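Local coordinates for protein catechol 1,2-dioxygenase (Acinetobacter sp., PDB 1DMH) that catalyses the intradiol ring cleavage of catechol by dioxygen to cis,cis-muconate, using one ferric ion in each subunit of a homodimer, at residues Val3-Asn7 and Tyr42-Glu46; Ser127-Gly131 and Ala158-Gly162; Val229-Arg235 and Leu290-Val296; Val263-Thr269 and Pro282-Phe288. One frame throughout, in Å; residues are numbered along the deposited sequence.

Contact 1 stands apart at the dimer end of the elongated chain, where the N-terminal helices build the helical zipper; its centre is 48 to 57 Å from those of the other three, which all belong to the catalytic beta domain. Contacts 2 and 4 lie about 7 Å apart at their nearest atoms. Contacts 3 and 4 follow each other along strand 283-291, their centres 27 Å apart. The N159 side chain of contact 2 is about 11 Å from the ferric ion and the M286 side chain of contact 4 about 13 Å. M286 also comes within about 4 Å of the side chain of I225, a catechol-binding residue between the iron ligands H224 and H226.

Contact 1 (Val3-Asn7 and Tyr42-Glu46); sequences VKIFN and YKAIE
OE1 of E46 takes two consecutive backbone amides, and with them ties the loop before helix 9-18 onto helix 28-47, one of the N-terminal helices that probably belong to the helical zipper. The N of I5 and the N of F6 each lie 2.7 Å from E46 OE1. F6 comes in on the syn side, while I5 arrives from above the carboxylate plane, 37° out of it. The other oxygen, E46 OE2, receives a water that in turn accepts from N7 N. CG anti to the backbone N (chi1 179°) and an extended chain carry E46 straight across. A second water bridges V3 O and E46 O.

One turn earlier on the helix the contact becomes apolar. The F6 ring lies across the K43 side chain, while Y42 CB stands at the ring edge, 3.9 Å from F6 CE1. Y42 itself runs on into the dimer interface, where its OH bonds to L78 O of the second subunit and its ring stacks on Y83 of that subunit; K43 NZ turns to a salt bridge with D47. Over one face of the F6 ring, K43 CB makes a CH-pi contact 3.8 Å from the centroid, only 8° off the ring normal.

Contact 2 (Ser127-Gly131 and Ala158-Gly162); sequences SDPNG and ANTKG
T160 OG1 sits astride the D128 carboxylate, 2.7 Å from OD1 and 2.7 Å from OD2 of D128, so its position does not settle which oxygen it bonds. The two residues join a pair of type I beta turns, D128-G131 and N159-G162, each also holding an Asx turn, in loops at one end of the catalytic beta domain. D128 OD2 has a second tie whose direction is clear: T160 N donates to it at 2.8 Å, nearly in line with the C-O bond. The carboxylate is thus held by both the backbone and the side-chain ends of one threonine. T160 OG1 is tucked between its own backbone N and carbonyl carbon (chi1 61°), which turns it to the same carboxylate as the amide.

D128 also bonds within its own loop. Its OD1 accepts from N130 N at 3.0 Å on the anti side, closing the first Asx turn, so the aspartate shapes its own loop while gripping the other. In the partner loop N159 OD1 takes K161 N and also F163 N, the residue before the iron ligand Y164. T160 CG2 packs against the first turn, 3.6 Å from N130 O. Close beside the carboxylate, N159 CB lies 3.1 Å from D128 OD2.

Contact 3 (Val229-Arg235 and Leu290-Val296); sequences VSADGHR and LKLTRLV
Two backbone hydrogen bonds clasp H234 against R294 in a single isolated beta bridge: L295 N donates to G233 O at 3.1 Å, and R235 N to T293 O at 2.8 Å. The bridge joins H234, the last residue of the type II turn A231-H234, to the chain running on from strand 283-291. Beside it, L295 CD2 is 3.5 Å from H234 O. A water adds a link by accepting from T293 N and donating to R235 O.

The side-chain polar bonds centre on T293 OG1. R235 approaches it side-on, with NE 2.9 Å and NH2 3.2 Å from T293 OG1, and the hydroxyl lies near the guanidinium plane. A bend at chi3 (-58°) turns the NE/NH2 edge toward T293 OG1, while R235 NH1 makes a salt bridge with D92. H234 ND1 donates to D232 O within the turn, near the ring plane, while NE2 hydrogen-bonds to A143 N outside it.

Apolar packing fills the other end. L292 spreads its two methyls, CD2 meeting V229 CG1 at 3.7 Å and CD1 meeting A231 CB, and its CB touches H234 CD2 at 3.6 Å. V229 CG2 touches L290 CD2 at 3.6 Å.

The bridge thus lies beyond the ends of strands 220-230 and 283-291 in the mixed beta sheet of the intradiol dioxygenase domain; V229 and L290 both pack on I140 of strand 133-141, and L290 and L292 reach L237 of strand 237-243.

Contact 4 (Val263-Thr269 and Pro282-Phe288); sequences VDAVEHT and PFAEMVF
H268 and F283 face each other as a hydrogen-bonded antiparallel pair, and their side chains share one face of the sheet with V266 and E285. H268 CB sits over the F283 ring, 3.9 Å from its centroid and displaced toward the rim. The two rings are nearly parallel (25°) but slid apart, so they barely overlap. F283 takes the cramped rotamer, CG between the backbone N and the carbonyl carbon (chi1 68°), which carries its ring under the histidine. Further along that face, H268 NE2 reaches E285 OE1 at 3.2 Å in a weak hydrogen bond, the ring and carboxylate planes 73° apart. E285 OE2 has its own partner in H137.

Four backbone bonds hold the strands. H268 N to F283 O, 2.8 Å, is almost straight, and F283 N returns to H268 O. V266 and E285 exchange the other two.

V263 anchors the opposite end. Its CB meets M286 CE at 3.6 Å and its CG2 meets F288 CD1 at 3.7 Å. M286 bends at its last torsion, bringing the methyl back over V263, while its CG packs at 3.7 Å on A265 CB. Between V263 and the regular pairing, a water donates to D264 O and accepts from V287 N, spanning a place where the strands separate.

The two strands are joined through helix 271-276. They form an antiparallel pair in the mixed beta sheet of the intradiol dioxygenase fold, with strand 237-243 flanking one and strand 133-141 the other, and M286 packs close to the catechol-binding I225.

Contact 1 (Val3-Asn7 and Tyr42-Glu46)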
loop_
_atom_site.group_PDB
_atom_site.type_symbol
_atom_site.label_atom_id
_atom_site.label_comp_id
_atom_site.label_asym_id
_atom_site.label_seq_id
_atom_site.Cartn_x
_atom_site.Cartn_y
_atom_site.Cartn_z
ATOM N N VAL A 3 14.609 18.450 -14.574
ATOM C CA VAL A 3 15.652 17.469 -14.136
ATOM C C VAL A 3 15.516 16.118 -14.813
ATOM O O VAL A 3 14.468 15.475 -14.748
ATOM C CB VAL A 3 15.622 17.254 -12.602
ATOM C CG1 VAL A 3 16.416 16.022 -12.230
ATOM C CG2 VAL A 3 16.240 18.451 -11.911
ATOM N N LYS A 4 16.585 15.680 -15.463
ATOM C CA LYS A 4 16.554 14.396 -16.137
ATOM C C LYS A 4 17.776 13.619 -15.747
ATOM O O LYS A 4 18.855 13.869 -16.257
ATOM C CB LYS A 4 16.525 14.584 -17.651
ATOM C CG LYS A 4 15.272 15.274 -18.146
ATOM C CD LYS A 4 15.367 15.554 -19.638
ATOM C CE LYS A 4 14.228 16.476 -20.097
ATOM N NZ LYS A 4 14.378 16.909 -21.527
ATOM N N ILE A 5 17.605 12.681 -14.826
ATOM C CA ILE A 5 18.706 11.860 -14.368
ATOM C C ILE A 5 18.350 10.385 -14.440
ATOM O O ILE A 5 19.193 9.528 -14.208
ATOM C CB ILE A 5 19.117 12.216 -12.907
ATOM C CG1 ILE A 5 17.983 11.911 -11.915
ATOM C CG2 ILE A 5 19.482 13.680 -12.835
ATOM C CD1 ILE A 5 18.409 12.146 -10.456
ATOM N N PHE A 6 17.108 10.078 -14.781
ATOM C CA PHE A 6 16.712 8.682 -14.847
ATOM C C PHE A 6 17.621 7.860 -15.765
ATOM O O PHE A 6 17.999 6.724 -15.469
ATOM C CB PHE A 6 15.274 8.537 -15.343
ATOM C CG PHE A 6 14.833 7.110 -15.449
ATOM C CD1 PHE A 6 14.586 6.360 -14.303
ATOM C CD2 PHE A 6 14.733 6.487 -16.691
ATOM C CE1 PHE A 6 14.247 5.010 -14.392
ATOM C CE2 PHE A 6 14.395 5.142 -16.792
ATOM C CZ PHE A 6 14.150 4.401 -15.640
ATOM N N ASN A 7 17.979 8.447 -16.894
ATOM C CA ASN A 7 18.792 7.716 -17.847
ATOM C C ASN A 7 20.295 7.650 -17.567
ATOM O O ASN A 7 21.038 7.059 -18.338
ATOM C CB ASN A 7 18.559 8.267 -19.248
ATOM C CG ASN A 7 18.892 7.249 -20.315
ATOM O OD1 ASN A 7 18.248 6.197 -20.392
ATOM N ND2 ASN A 7 19.908 7.540 -21.131
ATOM N N TYR A 42 10.341 5.211 -10.895
ATOM C CA TYR A 42 11.402 6.224 -10.889
ATOM C C TYR A 42 11.260 7.047 -12.164
ATOM O O TYR A 42 11.417 8.264 -12.146
ATOM C CB TYR A 42 12.789 5.582 -10.872
ATOM C CG TYR A 42 13.343 5.230 -9.505
ATOM C CD1 TYR A 42 12.537 4.646 -8.521
ATOM C CD2 TYR A 42 14.704 5.354 -9.248
ATOM C CE1 TYR A 42 13.085 4.177 -7.340
ATOM C CE2 TYR A 42 15.262 4.886 -8.064
ATOM C CZ TYR A 42 14.452 4.292 -7.126
ATOM O OH TYR A 42 15.016 3.731 -6.014
ATOM N N LYS A 43 10.967 6.385 -13.279
ATOM C CA LYS A 43 10.799 7.117 -14.521
ATOM C C LYS A 43 9.532 7.976 -14.466
ATOM O O LYS A 43 9.553 9.108 -14.939
ATOM C CB LYS A 43 10.744 6.153 -15.707
ATOM C CG LYS A 43 10.734 6.842 -17.046
ATOM C CD LYS A 43 10.797 5.817 -18.148
ATOM C CE LYS A 43 10.984 6.460 -19.530
ATOM N NZ LYS A 43 9.821 7.328 -19.912
ATOM N N ALA A 44 8.437 7.466 -13.884
ATOM C CA ALA A 44 7.184 8.239 -13.796
ATOM C C ALA A 44 7.399 9.503 -12.930
ATOM O O ALA A 44 6.886 10.581 -13.236
ATOM C CB ALA A 44 6.023 7.358 -13.230
ATOM N N ILE A 45 8.155 9.371 -11.849
ATOM C CA ILE A 45 8.457 10.524 -10.998
ATOM C C ILE A 45 9.195 11.580 -11.842
ATOM O O ILE A 45 8.947 12.777 -11.714
ATOM C CB ILE A 45 9.360 10.110 -9.804
ATOM C CG1 ILE A 45 8.521 9.328 -8.790
ATOM C CG2 ILE A 45 10.053 11.341 -9.210
ATOM C CD1 ILE A 45 9.318 8.632 -7.707
ATOM N N GLU A 46 10.102 11.146 -12.713
ATOM C CA GLU A 46 10.812 12.109 -13.539
ATOM C C GLU A 46 9.905 12.714 -14.616
ATOM O O GLU A 46 9.810 13.932 -14.719
ATOM C CB GLU A 46 12.047 11.476 -14.189
ATOM C CG GLU A 46 12.800 12.448 -15.086
ATOM C CD GLU A 46 14.158 11.929 -15.459
ATOM O OE1 GLU A 46 15.023 11.844 -14.570
ATOM O OE2 GLU A 46 14.356 11.588 -16.641
HETATM O O HOH W 1 11.750 15.722 -13.472
HETATM O O HOH W 2 16.629 10.770 -17.825
#

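Contact 2 (Ser127-Gly131 and Ala158-Gly162)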
loop_
_atom_site.group_PDB
_atom_site.type_symbol
_atom_site.label_atom_id
_atom_site.label_comp_id
_atom_site.label_asym_id
_atom_site.label_seq_id
_atom_site.Cartn_x
_atom_site.Cartn_y
_atom_site.Cartn_z
ATOM N N SER A 127 -33.201 -11.565 9.690
ATOM C CA SER A 127 -32.832 -10.463 10.564
ATOM C C SER A 127 -32.936 -9.098 9.885
ATOM O O SER A 127 -32.794 -8.071 10.547
ATOM C CB SER A 127 -31.403 -10.645 11.065
ATOM O OG SER A 127 -30.493 -10.657 9.979
ATOM N N ASP A 128 -33.163 -9.068 8.574
ATOM C CA ASP A 128 -33.251 -7.788 7.887
ATOM C C ASP A 128 -34.706 -7.323 7.889
ATOM O O ASP A 128 -35.557 -7.897 7.211
ATOM C CB ASP A 128 -32.734 -7.892 6.440
ATOM C CG ASP A 128 -32.449 -6.520 5.826
ATOM O OD1 ASP A 128 -33.256 -5.589 6.035
ATOM O OD2 ASP A 128 -31.431 -6.367 5.123
ATOM N N PRO A 129 -34.998 -6.244 8.630
ATOM C CA PRO A 129 -36.343 -5.684 8.737
ATOM C C PRO A 129 -36.951 -5.350 7.396
ATOM O O PRO A 129 -38.146 -5.527 7.192
ATOM C CB PRO A 129 -36.121 -4.437 9.588
ATOM C CG PRO A 129 -34.967 -4.859 10.476
ATOM C CD PRO A 129 -34.053 -5.411 9.397
ATOM N N ASN A 130 -36.134 -4.881 6.465
ATOM C CA ASN A 130 -36.659 -4.510 5.157
ATOM C C ASN A 130 -36.395 -5.525 4.071
ATOM O O ASN A 130 -36.582 -5.235 2.903
ATOM C CB ASN A 130 -36.094 -3.152 4.738
ATOM C CG ASN A 130 -36.329 -2.087 5.793
ATOM O OD1 ASN A 130 -37.467 -1.799 6.156
ATOM N ND2 ASN A 130 -35.256 -1.510 6.300
ATOM N N GLY A 131 -35.978 -6.723 4.451
ATOM C CA GLY A 131 -35.696 -7.718 3.446
ATOM C C GLY A 131 -36.933 -8.082 2.670
ATOM O O GLY A 131 -38.015 -8.185 3.238
ATOM N N ALA A 158 -25.209 -9.393 -0.267
ATOM C CA ALA A 158 -25.448 -8.414 0.792
ATOM C C ALA A 158 -26.917 -8.318 1.219
ATOM O O ALA A 158 -27.796 -8.873 0.556
ATOM C CB ALA A 158 -24.947 -7.033 0.327
ATOM N N ASN A 159 -27.171 -7.626 2.333
ATOM C CA ASN A 159 -28.541 -7.447 2.792
ATOM C C ASN A 159 -29.044 -6.141 2.196
ATOM O O ASN A 159 -28.389 -5.593 1.308
ATOM C CB ASN A 159 -28.649 -7.428 4.331
ATOM C CG ASN A 159 -27.826 -6.324 4.988
ATOM O OD1 ASN A 159 -27.455 -5.329 4.353
ATOM N ND2 ASN A 159 -27.575 -6.485 6.288
ATOM N N THR A 160 -30.187 -5.637 2.676
ATOM C CA THR A 160 -30.770 -4.413 2.120
ATOM C C THR A 160 -29.993 -3.147 2.430
ATOM O O THR A 160 -30.294 -2.084 1.876
ATOM C CB THR A 160 -32.248 -4.209 2.564
ATOM O OG1 THR A 160 -32.322 -4.098 3.993
ATOM C CG2 THR A 160 -33.099 -5.385 2.102
ATOM N N LYS A 161 -28.999 -3.252 3.311
ATOM C CA LYS A 161 -28.171 -2.105 3.656
ATOM C C LYS A 161 -26.832 -2.165 2.926
ATOM O O LYS A 161 -25.988 -1.292 3.098
ATOM C CB LYS A 161 -27.966 -2.056 5.168
ATOM C CG LYS A 161 -29.263 -1.717 5.889
ATOM C CD LYS A 161 -29.072 -1.581 7.375
ATOM C CE LYS A 161 -28.751 -2.920 8.017
ATOM N NZ LYS A 161 -28.421 -2.794 9.496
ATOM N N GLY A 162 -26.652 -3.203 2.106
ATOM C CA GLY A 162 -25.415 -3.365 1.364
ATOM C C GLY A 162 -24.282 -4.004 2.159
ATOM O O GLY A 162 -23.124 -3.943 1.750
HETATM O O HOH W 3 -28.959 -8.899 7.554
#

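Contact 3 (Val229-Arg235 and Leu290-Val296)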
loop_
_atom_site.group_PDB
_atom_site.type_symbol
_atom_site.label_atom_id
_atom_site.label_comp_id
_atom_site.label_asym_id
_atom_site.label_seq_id
_atom_site.Cartn_x
_atom_site.Cartn_y
_atom_site.Cartn_z
ATOM N N VAL A 229 -19.141 -21.898 -8.945
ATOM C CA VAL A 229 -19.752 -23.159 -9.316
ATOM C C VAL A 229 -18.578 -24.073 -9.674
ATOM O O VAL A 229 -17.721 -23.719 -10.496
ATOM C CB VAL A 229 -20.701 -23.051 -10.542
ATOM C CG1 VAL A 229 -21.377 -24.420 -10.807
ATOM C CG2 VAL A 229 -21.771 -21.991 -10.287
ATOM N N SER A 230 -18.506 -25.222 -9.021
ATOM C CA SER A 230 -17.462 -26.190 -9.338
ATOM C C SER A 230 -18.069 -27.599 -9.491
ATOM O O SER A 230 -19.134 -27.904 -8.926
ATOM C CB SER A 230 -16.352 -26.173 -8.274
ATOM O OG SER A 230 -16.833 -26.436 -6.985
ATOM N N ALA A 231 -17.405 -28.432 -10.284
ATOM C CA ALA A 231 -17.863 -29.791 -10.546
ATOM C C ALA A 231 -16.722 -30.576 -11.175
ATOM O O ALA A 231 -15.870 -29.997 -11.853
ATOM C CB ALA A 231 -19.042 -29.761 -11.502
ATOM N N ASP A 232 -16.712 -31.890 -10.977
ATOM C CA ASP A 232 -15.662 -32.700 -11.568
ATOM C C ASP A 232 -15.606 -32.542 -13.084
ATOM O O ASP A 232 -16.626 -32.317 -13.752
ATOM C CB ASP A 232 -15.857 -34.164 -11.185
ATOM C CG ASP A 232 -15.671 -34.393 -9.702
ATOM O OD1 ASP A 232 -14.608 -34.011 -9.180
ATOM O OD2 ASP A 232 -16.579 -34.953 -9.050
ATOM N N GLY A 233 -14.395 -32.614 -13.624
ATOM C CA GLY A 233 -14.218 -32.477 -15.059
ATOM C C GLY A 233 -14.373 -31.073 -15.625
ATOM O O GLY A 233 -14.160 -30.848 -16.820
ATOM N N HIS A 234 -14.737 -30.109 -14.787
ATOM C CA HIS A 234 -14.916 -28.740 -15.287
ATOM C C HIS A 234 -14.099 -27.739 -14.498
ATOM O O HIS A 234 -13.681 -28.011 -13.354
ATOM C CB HIS A 234 -16.383 -28.309 -15.218
ATOM C CG HIS A 234 -17.297 -29.131 -16.066
ATOM N ND1 HIS A 234 -17.675 -30.412 -15.725
ATOM C CD2 HIS A 234 -17.887 -28.865 -17.257
ATOM C CE1 HIS A 234 -18.462 -30.898 -16.668
ATOM N NE2 HIS A 234 -18.607 -29.981 -17.609
ATOM N N ARG A 235 -13.878 -26.584 -15.117
ATOM C CA ARG A 235 -13.128 -25.514 -14.466
ATOM C C ARG A 235 -14.067 -24.816 -13.483
ATOM O O ARG A 235 -15.292 -24.853 -13.641
ATOM C CB ARG A 235 -12.608 -24.506 -15.505
ATOM C CG ARG A 235 -11.707 -25.138 -16.583
ATOM C CD ARG A 235 -11.058 -24.078 -17.476
ATOM N NE ARG A 235 -12.047 -23.241 -18.143
ATOM C CZ ARG A 235 -11.749 -22.176 -18.884
ATOM N NH1 ARG A 235 -10.479 -21.804 -19.069
ATOM N NH2 ARG A 235 -12.729 -21.476 -19.446
ATOM N N LEU A 290 -26.466 -21.702 -15.210
ATOM C CA LEU A 290 -25.043 -21.534 -15.470
ATOM C C LEU A 290 -24.533 -22.725 -16.254
ATOM O O LEU A 290 -24.914 -23.859 -15.979
ATOM C CB LEU A 290 -24.255 -21.416 -14.165
ATOM C CG LEU A 290 -24.656 -20.198 -13.334
ATOM C CD1 LEU A 290 -25.811 -20.623 -12.452
ATOM C CD2 LEU A 290 -23.495 -19.678 -12.474
ATOM N N LYS A 291 -23.678 -22.456 -17.239
ATOM C CA LYS A 291 -23.093 -23.512 -18.065
ATOM C C LYS A 291 -21.587 -23.480 -17.832
ATOM O O LYS A 291 -20.950 -22.416 -17.919
ATOM C CB LYS A 291 -23.414 -23.293 -19.549
ATOM C CG LYS A 291 -22.909 -24.432 -20.459
ATOM C CD LYS A 291 -23.349 -24.199 -21.914
ATOM C CE LYS A 291 -22.715 -25.182 -22.902
ATOM N NZ LYS A 291 -23.137 -26.573 -22.637
ATOM N N LEU A 292 -21.034 -24.651 -17.530
ATOM C CA LEU A 292 -19.611 -24.796 -17.225
ATOM C C LEU A 292 -18.712 -25.205 -18.409
ATOM O O LEU A 292 -19.186 -25.700 -19.431
ATOM C CB LEU A 292 -19.445 -25.811 -16.089
ATOM C CG LEU A 292 -20.156 -25.584 -14.753
ATOM C CD1 LEU A 292 -19.734 -26.686 -13.808
ATOM C CD2 LEU A 292 -19.792 -24.226 -14.156
ATOM N N THR A 293 -17.411 -24.973 -18.264
ATOM C CA THR A 293 -16.459 -25.354 -19.296
ATOM C C THR A 293 -15.587 -26.498 -18.757
ATOM O O THR A 293 -15.373 -26.638 -17.541
ATOM C CB THR A 293 -15.566 -24.163 -19.721
ATOM O OG1 THR A 293 -14.870 -23.657 -18.580
ATOM C CG2 THR A 293 -16.405 -23.038 -20.302
ATOM N N ARG A 294 -15.106 -27.328 -19.680
ATOM C CA ARG A 294 -14.263 -28.469 -19.348
ATOM C C ARG A 294 -12.839 -28.049 -19.013
ATOM O O ARG A 294 -12.373 -26.984 -19.440
ATOM C CB ARG A 294 -14.178 -29.447 -20.528
ATOM C CG ARG A 294 -15.361 -30.356 -20.754
ATOM C CD ARG A 294 -14.912 -31.511 -21.656
ATOM N NE ARG A 294 -15.933 -32.547 -21.794
ATOM C CZ ARG A 294 -17.034 -32.427 -22.535
ATOM N NH1 ARG A 294 -17.264 -31.303 -23.214
ATOM N NH2 ARG A 294 -17.899 -33.436 -22.610
ATOM N N LEU A 295 -12.154 -28.913 -18.269
ATOM C CA LEU A 295 -10.764 -28.692 -17.893
ATOM C C LEU A 295 -9.947 -28.634 -19.184
ATOM O O LEU A 295 -10.386 -29.118 -20.227
ATOM C CB LEU A 295 -10.259 -29.835 -17.009
ATOM C CG LEU A 295 -10.907 -29.962 -15.632
ATOM C CD1 LEU A 295 -10.378 -31.199 -14.946
ATOM C CD2 LEU A 295 -10.609 -28.722 -14.791
ATOM N N VAL A 296 -8.767 -28.028 -19.112
ATOM C CA VAL A 296 -7.910 -27.903 -20.279
ATOM C C VAL A 296 -6.717 -28.813 -20.022
ATOM O O VAL A 296 -5.921 -28.567 -19.116
ATOM C CB VAL A 296 -7.467 -26.426 -20.479
ATOM C CG1 VAL A 296 -6.534 -26.313 -21.659
ATOM C CG2 VAL A 296 -8.685 -25.555 -20.696
HETATM O O HOH W 4 -16.714 -23.831 -15.840
#

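Contact 4 (Val263-Thr269 and Pro282-Phe288)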
loop_
_atom_site.group_PDB
_atom_site.type_symbol
_atom_site.label_atom_id
_atom_site.label_comp_id
_atom_site.label_asym_id
_atom_site.label_seq_id
_atom_site.Cartn_x
_atom_site.Cartn_y
_atom_site.Cartn_z
ATOM N N VAL A 263 -30.076 -9.916 -14.676
ATOM C CA VAL A 263 -31.279 -10.728 -14.552
ATOM C C VAL A 263 -32.472 -9.970 -13.938
ATOM O O VAL A 263 -32.315 -9.212 -12.976
ATOM C CB VAL A 263 -30.921 -11.994 -13.689
ATOM C CG1 VAL A 263 -32.126 -12.911 -13.514
ATOM C CG2 VAL A 263 -29.735 -12.744 -14.334
ATOM N N ASP A 264 -33.664 -10.177 -14.497
ATOM C CA ASP A 264 -34.866 -9.527 -13.974
ATOM C C ASP A 264 -35.397 -10.261 -12.753
ATOM O O ASP A 264 -35.507 -11.485 -12.756
ATOM C CB ASP A 264 -36.021 -9.531 -14.985
ATOM C CG ASP A 264 -35.645 -8.944 -16.327
ATOM O OD1 ASP A 264 -35.146 -7.797 -16.374
ATOM O OD2 ASP A 264 -35.862 -9.640 -17.347
ATOM N N ALA A 265 -35.747 -9.515 -11.718
ATOM C CA ALA A 265 -36.342 -10.112 -10.528
ATOM C C ALA A 265 -37.844 -9.865 -10.701
ATOM O O ALA A 265 -38.307 -8.736 -10.548
ATOM C CB ALA A 265 -35.843 -9.418 -9.273
ATOM N N VAL A 266 -38.587 -10.905 -11.049
ATOM C CA VAL A 266 -40.029 -10.808 -11.245
ATOM C C VAL A 266 -40.794 -10.777 -9.921
ATOM O O VAL A 266 -40.576 -11.627 -9.054
ATOM C CB VAL A 266 -40.527 -12.000 -12.063
ATOM C CG1 VAL A 266 -42.033 -11.989 -12.150
ATOM C CG2 VAL A 266 -39.893 -11.962 -13.442
ATOM N N GLU A 267 -41.693 -9.809 -9.764
ATOM C CA GLU A 267 -42.472 -9.693 -8.531
ATOM C C GLU A 267 -43.799 -10.434 -8.583
ATOM O O GLU A 267 -44.577 -10.283 -9.526
ATOM C CB GLU A 267 -42.732 -8.227 -8.206
ATOM C CG GLU A 267 -41.480 -7.432 -7.931
ATOM C CD GLU A 267 -40.855 -7.755 -6.577
ATOM O OE1 GLU A 267 -41.472 -8.510 -5.782
ATOM O OE2 GLU A 267 -39.744 -7.232 -6.305
ATOM N N HIS A 268 -44.046 -11.238 -7.562
ATOM C CA HIS A 268 -45.276 -12.006 -7.467
ATOM C C HIS A 268 -46.074 -11.507 -6.277
ATOM O O HIS A 268 -45.526 -11.347 -5.185
ATOM C CB HIS A 268 -44.943 -13.476 -7.293
ATOM C CG HIS A 268 -44.260 -14.067 -8.481
ATOM N ND1 HIS A 268 -44.934 -14.390 -9.638
ATOM C CD2 HIS A 268 -42.951 -14.314 -8.723
ATOM C CE1 HIS A 268 -44.070 -14.812 -10.543
ATOM N NE2 HIS A 268 -42.860 -14.775 -10.012
ATOM N N THR A 269 -47.360 -11.242 -6.496
ATOM C CA THR A 269 -48.239 -10.762 -5.432
ATOM C C THR A 269 -49.500 -11.584 -5.360
ATOM O O THR A 269 -50.216 -11.529 -4.371
ATOM C CB THR A 269 -48.665 -9.313 -5.661
ATOM O OG1 THR A 269 -49.113 -9.169 -7.014
ATOM C CG2 THR A 269 -47.521 -8.367 -5.395
ATOM N N PRO A 282 -45.942 -11.431 -0.709
ATOM C CA PRO A 282 -45.322 -11.145 -2.004
ATOM C C PRO A 282 -43.806 -11.383 -1.986
ATOM O O PRO A 282 -43.136 -11.150 -0.971
ATOM C CB PRO A 282 -45.713 -9.680 -2.250
ATOM C CG PRO A 282 -45.935 -9.143 -0.832
ATOM C CD PRO A 282 -46.750 -10.280 -0.277
ATOM N N PHE A 283 -43.272 -11.855 -3.106
ATOM C CA PHE A 283 -41.849 -12.158 -3.186
ATOM C C PHE A 283 -41.350 -11.923 -4.608
ATOM O O PHE A 283 -42.150 -11.771 -5.544
ATOM C CB PHE A 283 -41.619 -13.630 -2.784
ATOM C CG PHE A 283 -42.184 -14.622 -3.767
ATOM C CD1 PHE A 283 -43.534 -14.958 -3.740
ATOM C CD2 PHE A 283 -41.388 -15.168 -4.767
ATOM C CE1 PHE A 283 -44.091 -15.823 -4.699
ATOM C CE2 PHE A 283 -41.926 -16.032 -5.728
ATOM C CZ PHE A 283 -43.288 -16.360 -5.692
ATOM N N ALA A 284 -40.026 -11.888 -4.763
ATOM C CA ALA A 284 -39.411 -11.717 -6.073
ATOM C C ALA A 284 -38.829 -13.082 -6.512
ATOM O O ALA A 284 -38.429 -13.913 -5.681
ATOM C CB ALA A 284 -38.309 -10.673 -5.990
ATOM N N GLU A 285 -38.813 -13.324 -7.818
ATOM C CA GLU A 285 -38.241 -14.560 -8.342
ATOM C C GLU A 285 -37.219 -14.259 -9.447
ATOM O O GLU A 285 -37.469 -13.424 -10.333
ATOM C CB GLU A 285 -39.330 -15.489 -8.896
ATOM C CG GLU A 285 -38.779 -16.743 -9.576
ATOM C CD GLU A 285 -39.868 -17.625 -10.149
ATOM O OE1 GLU A 285 -40.818 -17.081 -10.755
ATOM O OE2 GLU A 285 -39.772 -18.864 -10.024
ATOM N N MET A 286 -36.068 -14.927 -9.371
ATOM C CA MET A 286 -35.002 -14.805 -10.369
ATOM C C MET A 286 -34.588 -16.219 -10.753
ATOM O O MET A 286 -34.441 -17.087 -9.900
ATOM C CB MET A 286 -33.781 -14.063 -9.823
ATOM C CG MET A 286 -34.039 -12.610 -9.427
ATOM S SD MET A 286 -32.592 -11.762 -8.727
ATOM C CE MET A 286 -31.608 -11.562 -10.152
ATOM N N VAL A 287 -34.445 -16.455 -12.050
ATOM C CA VAL A 287 -34.024 -17.749 -12.556
ATOM C C VAL A 287 -32.668 -17.479 -13.213
ATOM O O VAL A 287 -32.534 -16.519 -13.963
ATOM C CB VAL A 287 -35.003 -18.280 -13.643
ATOM C CG1 VAL A 287 -34.561 -19.657 -14.130
ATOM C CG2 VAL A 287 -36.399 -18.339 -13.091
ATOM N N PHE A 288 -31.656 -18.281 -12.922
ATOM C CA PHE A 288 -30.368 -18.065 -13.572
ATOM C C PHE A 288 -29.670 -19.401 -13.716
ATOM O O PHE A 288 -29.358 -20.050 -12.720
ATOM C CB PHE A 288 -29.473 -17.109 -12.774
ATOM C CG PHE A 288 -28.201 -16.744 -13.498
ATOM C CD1 PHE A 288 -28.251 -16.095 -14.734
ATOM C CD2 PHE A 288 -26.956 -17.091 -12.984
ATOM C CE1 PHE A 288 -27.081 -15.802 -15.454
ATOM C CE2 PHE A 288 -25.789 -16.801 -13.696
ATOM C CZ PHE A 288 -25.864 -16.154 -14.937
HETATM O O HOH W 5 -35.543 -14.007 -13.722
#